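Local coordinates for light Chain (Clostridium botulinum, PDB 6BVD), which acts as the zinc metalloendopeptidase of the mosaic botulinum neurotoxin HA and probably cleaves a SNARE protein of nerve terminals, at residues F205-I210 with K361-L366; S216-D221 with G404-S409. All coordinates share one frame; numbering follows the deposited sequence. Where two conformers were deposited one is given.

Contact 1: residues F205-I210 with K361-L366; sequences FNDISI and KIKTRL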
loop_
_atom_site.group_PDB
_atom_site.type_symbol
_atom_site.label_atom_id
_atom_site.label_comp_id
_atom_site.label_asym_id
_atom_site.label_seq_id
_atom_site.Cartn_x
_atom_site.Cartn_y
_atom_site.Cartn_z
ATOM N N PHE A 205 -8.046 11.854 -21.792
ATOM C CA PHE A 205 -8.055 11.508 -23.211
ATOM C C PHE A 205 -9.443 10.996 -23.593
ATOM O O PHE A 205 -10.229 10.684 -22.707
ATOM C CB PHE A 205 -6.983 10.462 -23.516
ATOM C CG PHE A 205 -7.109 9.196 -22.691
ATOM C CD1 PHE A 205 -7.855 8.110 -23.157
ATOM C CD2 PHE A 205 -6.494 9.100 -21.457
ATOM C CE1 PHE A 205 -7.971 6.956 -22.394
ATOM C CE2 PHE A 205 -6.626 7.946 -20.682
ATOM C CZ PHE A 205 -7.351 6.878 -21.162
ATOM N N ASN A 206 -9.729 10.863 -24.889
ATOM C CA ASN A 206 -11.046 10.404 -25.336
ATOM C C ASN A 206 -10.992 8.973 -25.867
ATOM O O ASN A 206 -9.987 8.540 -26.420
ATOM C CB ASN A 206 -11.603 11.351 -26.416
ATOM C CG ASN A 206 -13.011 10.984 -26.849
ATOM O OD1 ASN A 206 -13.208 10.311 -27.864
ATOM N ND2 ASN A 206 -13.998 11.430 -26.084
ATOM N N ASP A 207 -12.084 8.234 -25.693
ATOM C CA ASP A 207 -12.207 6.908 -26.274
ATOM C C ASP A 207 -13.681 6.573 -26.452
ATOM O O ASP A 207 -14.529 7.019 -25.683
ATOM C CB ASP A 207 -11.546 5.825 -25.419
ATOM C CG ASP A 207 -11.557 4.461 -26.113
ATOM O OD1 ASP A 207 -11.482 4.429 -27.363
ATOM O OD2 ASP A 207 -11.711 3.420 -25.428
ATOM N N ILE A 208 -13.965 5.795 -27.486
ATOM C CA ILE A 208 -15.328 5.446 -27.850
ATOM C C ILE A 208 -15.560 3.992 -27.455
ATOM O O ILE A 208 -14.838 3.110 -27.909
ATOM C CB ILE A 208 -15.554 5.650 -29.370
ATOM C CG1 ILE A 208 -15.296 7.112 -29.759
ATOM C CG2 ILE A 208 -16.947 5.204 -29.800
ATOM C CD1 ILE A 208 -14.311 7.292 -30.912
ATOM N N SER A 209 -16.561 3.732 -26.625
ATOM C CA SER A 209 -16.817 2.366 -26.194
ATOM C C SER A 209 -17.338 1.529 -27.371
ATOM O O SER A 209 -18.172 1.988 -28.156
ATOM C CB SER A 209 -17.809 2.359 -25.034
ATOM O OG SER A 209 -19.112 2.110 -25.509
ATOM N N ILE A 210 -16.815 0.311 -27.499
ATOM C CA ILE A 210 -17.157 -0.577 -28.608
ATOM C C ILE A 210 -18.631 -0.987 -28.539
ATOM O O ILE A 210 -19.258 -1.252 -29.565
ATOM C CB ILE A 210 -16.241 -1.829 -28.615
ATOM C CG1 ILE A 210 -14.762 -1.404 -28.668
ATOM C CG2 ILE A 210 -16.593 -2.764 -29.768
ATOM C CD1 ILE A 210 -13.783 -2.552 -28.828
ATOM N N LYS A 361 -3.118 -2.615 -15.939
ATOM C CA LYS A 361 -4.555 -2.434 -16.123
ATOM C C LYS A 361 -4.974 -1.006 -15.875
ATOM O O LYS A 361 -5.967 -0.723 -15.179
ATOM C CB LYS A 361 -5.336 -3.413 -15.221
ATOM C CG LYS A 361 -5.028 -4.846 -15.550
ATOM C CD LYS A 361 -5.832 -5.778 -14.639
ATOM C CE LYS A 361 -5.875 -7.184 -15.194
ATOM N NZ LYS A 361 -4.561 -7.858 -15.026
ATOM N N ILE A 362 -4.176 -0.095 -16.459
ATOM C CA ILE A 362 -4.471 1.300 -16.551
ATOM C C ILE A 362 -4.889 1.625 -18.001
ATOM O O ILE A 362 -4.286 1.142 -18.941
ATOM C CB ILE A 362 -3.221 2.163 -16.156
ATOM C CG1 ILE A 362 -2.922 2.020 -14.644
ATOM C CG2 ILE A 362 -3.451 3.612 -16.518
ATOM C CD1 ILE A 362 -1.536 2.742 -14.228
ATOM N N LYS A 363 -5.960 2.375 -18.175
ATOM C CA LYS A 363 -6.354 2.801 -19.525
ATOM C C LYS A 363 -5.493 3.975 -19.927
ATOM O O LYS A 363 -5.259 4.865 -19.117
ATOM C CB LYS A 363 -7.835 3.191 -19.594
ATOM C CG LYS A 363 -8.358 3.294 -21.055
ATOM C CD LYS A 363 -9.823 3.768 -21.112
ATOM C CE LYS A 363 -10.433 3.668 -22.525
ATOM N NZ LYS A 363 -10.452 2.260 -23.102
ATOM N N THR A 364 -5.035 3.989 -21.179
ATOM C CA THR A 364 -4.294 5.127 -21.675
ATOM C C THR A 364 -4.779 5.519 -23.059
ATOM O O THR A 364 -5.638 4.836 -23.696
ATOM C CB THR A 364 -2.769 4.840 -21.658
ATOM O OG1 THR A 364 -2.046 6.069 -21.674
ATOM C CG2 THR A 364 -2.349 3.969 -22.798
ATOM N N ARG A 365 -4.260 6.654 -23.486
ATOM C CA ARG A 365 -4.582 7.281 -24.753
ATOM C C ARG A 365 -4.241 6.389 -25.935
ATOM O O ARG A 365 -3.385 5.510 -25.863
ATOM C CB ARG A 365 -3.814 8.620 -24.862
ATOM C CG ARG A 365 -2.342 8.402 -24.727
ATOM C CD ARG A 365 -1.504 9.706 -24.743
ATOM N NE ARG A 365 -0.144 9.467 -24.258
ATOM C CZ ARG A 365 0.841 10.380 -24.277
ATOM N NH1 ARG A 365 0.618 11.595 -24.778
ATOM N NH2 ARG A 365 2.059 10.086 -23.799
ATOM N N LEU A 366 -4.866 6.672 -27.071
ATOM C CA LEU A 366 -4.683 5.863 -28.264
ATOM C C LEU A 366 -3.295 5.909 -28.863
ATOM O O LEU A 366 -2.896 4.985 -29.577
ATOM C CB LEU A 366 -5.714 6.292 -29.327
ATOM C CG LEU A 366 -7.097 5.691 -29.060
ATOM C CD1 LEU A 366 -8.145 6.190 -30.055
ATOM C CD2 LEU A 366 -7.023 4.171 -29.103
HETATM O O HOH W 1 -6.981 8.828 -26.882
#
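The F205 ring lies flat against the backbone of T364 and R365. Over one face sit R365 N, 3.6 Å above the plane of the F205 ring and over its centre, and T364 C, displaced toward the rim. K363 meets the ring in its plane, with K363 CG 3.7 Å from F205 CZ, while K363 O approaches F205 CZ obliquely at 3.6 Å. A chi1 of 57° sets F205 CG between its own backbone N and carbonyl carbon and turns the ring onto the opposing chain. Phenylalanine suits this buried place because a flat apolar group can lie along peptide units without needing polar partners.

A second flat group that takes part is the carboxylate of D207. K363 runs past the rim of F205 and bends at its last torsion, so that NZ donates to D207 OD2 at 2.9 Å, forming a salt bridge. The ammonium comes to the anti side, 32° out of the carboxylate plane. A lysine fits both tasks, with methylenes for the ring edge and a charge at the end for the acid; K363 also forms a cation-pi contact with F218. A water completes the contact, donating to N206 O and accepting from L366 N.

The R365 side chain leads away from F205 to pair with E353, which also binds T364 OG1, and touches the zinc ligand H228. The contact thus joins the end of a strand to a loop at the active-site helix: the ring packs on the backbone of the loop, and the partly exposed ion pair, met anti and out of plane, is consistent with a modest contribution.

Contact 2: residues S216-D221 with G404-S409; sequences SLFIKD and GQNIGS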
loop_
_atom_site.group_PDB
_atom_site.type_symbol
_atom_site.label_atom_id
_atom_site.label_comp_id
_atom_site.label_asym_id
_atom_site.label_seq_id
_atom_site.Cartn_x
_atom_site.Cartn_y
_atom_site.Cartn_z
ATOM N N SER A 216 -16.317 9.086 -24.301
ATOM C CA SER A 216 -16.192 9.406 -22.900
ATOM C C SER A 216 -14.758 9.861 -22.661
ATOM O O SER A 216 -13.857 9.423 -23.364
ATOM C CB SER A 216 -16.528 8.177 -22.057
ATOM O OG SER A 216 -17.879 7.810 -22.214
ATOM N N LEU A 217 -14.558 10.708 -21.657
ATOM C CA LEU A 217 -13.226 11.153 -21.251
ATOM C C LEU A 217 -12.710 10.296 -20.080
ATOM O O LEU A 217 -13.480 9.904 -19.202
ATOM C CB LEU A 217 -13.242 12.622 -20.843
ATOM C CG LEU A 217 -13.381 13.641 -21.985
ATOM C CD1 LEU A 217 -13.360 15.076 -21.444
ATOM C CD2 LEU A 217 -12.288 13.430 -23.029
ATOM N N PHE A 218 -11.413 10.002 -20.094
ATOM C CA PHE A 218 -10.771 9.217 -19.047
ATOM C C PHE A 218 -9.574 9.980 -18.474
ATOM O O PHE A 218 -8.741 10.465 -19.222
ATOM C CB PHE A 218 -10.333 7.857 -19.596
ATOM C CG PHE A 218 -11.486 6.945 -19.956
ATOM C CD1 PHE A 218 -12.110 7.072 -21.192
ATOM C CD2 PHE A 218 -11.937 5.966 -19.076
ATOM C CE1 PHE A 218 -13.193 6.236 -21.554
ATOM C CE2 PHE A 218 -12.998 5.108 -19.430
ATOM C CZ PHE A 218 -13.637 5.258 -20.676
ATOM N N ILE A 219 -9.509 10.119 -17.153
ATOM C CA ILE A 219 -8.383 10.822 -16.551
ATOM C C ILE A 219 -7.164 9.868 -16.525
ATOM O O ILE A 219 -7.295 8.641 -16.397
ATOM C CB ILE A 219 -8.731 11.356 -15.127
ATOM C CG1 ILE A 219 -7.689 12.384 -14.639
ATOM C CG2 ILE A 219 -8.909 10.223 -14.136
ATOM C CD1 ILE A 219 -7.748 13.715 -15.383
ATOM N N LYS A 220 -5.980 10.438 -16.676
ATOM C CA LYS A 220 -4.760 9.661 -16.721
ATOM C C LYS A 220 -4.309 9.330 -15.295
ATOM O O LYS A 220 -4.461 10.154 -14.397
ATOM C CB LYS A 220 -3.664 10.440 -17.493
ATOM C CG LYS A 220 -4.031 10.598 -18.997
ATOM C CD LYS A 220 -3.204 11.686 -19.671
ATOM C CE LYS A 220 -3.711 11.814 -21.115
ATOM N NZ LYS A 220 -3.202 13.026 -21.785
ATOM N N ASP A 221 -3.787 8.120 -15.107
ATOM C CA ASP A 221 -3.239 7.664 -13.814
ATOM C C ASP A 221 -1.844 8.296 -13.628
ATOM O O ASP A 221 -0.974 8.046 -14.419
ATOM C CB ASP A 221 -3.164 6.141 -13.788
ATOM C CG ASP A 221 -2.732 5.579 -12.424
ATOM O OD1 ASP A 221 -1.797 6.159 -11.822
ATOM O OD2 ASP A 221 -3.323 4.574 -11.968
ATOM N N GLY A 404 -13.363 3.569 -13.137
ATOM C CA GLY A 404 -12.673 4.398 -12.163
ATOM C C GLY A 404 -11.982 5.600 -12.793
ATOM O O GLY A 404 -11.840 6.624 -12.141
ATOM N N GLN A 405 -11.563 5.492 -14.053
ATOM C CA GLN A 405 -10.938 6.622 -14.735
ATOM C C GLN A 405 -11.949 7.448 -15.540
ATOM O O GLN A 405 -11.652 8.563 -15.975
ATOM C CB GLN A 405 -9.830 6.124 -15.657
ATOM C CG GLN A 405 -8.671 5.423 -14.922
ATOM C CD GLN A 405 -7.661 4.846 -15.918
ATOM O OE1 GLN A 405 -7.545 3.636 -16.071
ATOM N NE2 GLN A 405 -6.946 5.720 -16.610
ATOM N N ASN A 406 -13.162 6.916 -15.706
ATOM C CA ASN A 406 -14.180 7.614 -16.515
ATOM C C ASN A 406 -14.735 8.852 -15.795
ATOM O O ASN A 406 -15.403 8.718 -14.772
ATOM C CB ASN A 406 -15.341 6.661 -16.852
ATOM C CG ASN A 406 -16.235 7.218 -17.968
ATOM O OD1 ASN A 406 -16.508 8.426 -18.009
ATOM N ND2 ASN A 406 -16.690 6.350 -18.860
ATOM N N ILE A 407 -14.502 10.048 -16.328
ATOM C CA ILE A 407 -14.914 11.230 -15.585
ATOM C C ILE A 407 -16.107 11.957 -16.216
ATOM O O ILE A 407 -16.561 12.976 -15.706
ATOM C CB ILE A 407 -13.724 12.225 -15.419
ATOM C CG1 ILE A 407 -13.107 12.558 -16.770
ATOM C CG2 ILE A 407 -12.672 11.597 -14.481
ATOM C CD1 ILE A 407 -12.009 13.662 -16.726
ATOM N N GLY A 408 -16.626 11.440 -17.316
ATOM C CA GLY A 408 -17.772 12.085 -17.943
ATOM C C GLY A 408 -17.753 11.984 -19.455
ATOM O O GLY A 408 -16.808 11.479 -20.044
ATOM N N SER A 409 -18.791 12.504 -20.099
ATOM C CA SER A 409 -18.908 12.382 -21.540
ATOM C C SER A 409 -17.946 13.307 -22.301
ATOM O O SER A 409 -17.249 12.856 -23.208
ATOM C CB SER A 409 -20.361 12.645 -21.957
ATOM O OG SER A 409 -20.730 13.967 -21.614
#
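L217 meets G408 and I407 through both its polar backbone atoms: its N donates to G408 O at 2.9 Å, and its O accepts from I407 N at 3.1 Å. Farther along, I219 N donates to Q405 O, and Q405 replies with its side chain, NE2 reaching I219 O over 2.9 Å in a bond of 173° at hydrogen. These four bonds, three of them between backbones, make the first shell. The acceptor of the fourth lies almost exactly in the glutamine's amide plane. A long, extended glutamine can thus continue the pairing where the backbone has turned off.

Side chains pack beside these bonds. F218 and N406 form a non-hydrogen-bonded antiparallel pair, and N406 CG lies over one face of the ring, with amide and ring planes 50° apart; ND2 of N406 is 3.7 Å from F218 CZ. On the other side of the strands, with L217, I407 CG2 meets I219 CB at 4.0 Å, the two branched chains crossing at about a right angle, while I407 CG1 lies alongside L217.

The next shell fixes these groups. N406 OD1 accepts from G408 N at 3.1 Å in an Asx turn, and G408 has backbone angles at which a side chain would collide with the carbonyl O of I407, which explains the glycine. Q405 OE1 takes bonds from K363 N and N394 ND2, which settle the orientation of the amide. I407 also packs on I414 of helix 411-419.

Gripped through both its O and its N, the amide of Q405 can hardly flip; the short edge strand is held mainly by three backbone bonds, and this amide adds a fourth.

How the contacts relate
From the N terminus, strand 201-208 carries the first half of contact 1, and the chain turns back into strand 215-219, which opens contact 2 and leads into the zinc-binding helix 222-237. After helix 353-360, segment 361-366 returns to 205-210 and closes a loop of 150 residues. The chain then adds strand 373-377 to the same antiparallel sheet before 404-409 returns to 216-221, closing a loop of 182 residues. The segments alternate, so the two closures cross. They also touch directly, as F205 O accepts from F218 N between the neighbouring strands. Together they join edge strand 406-408 and the loop passing H228 to the strand pair 201-208 and 215-219.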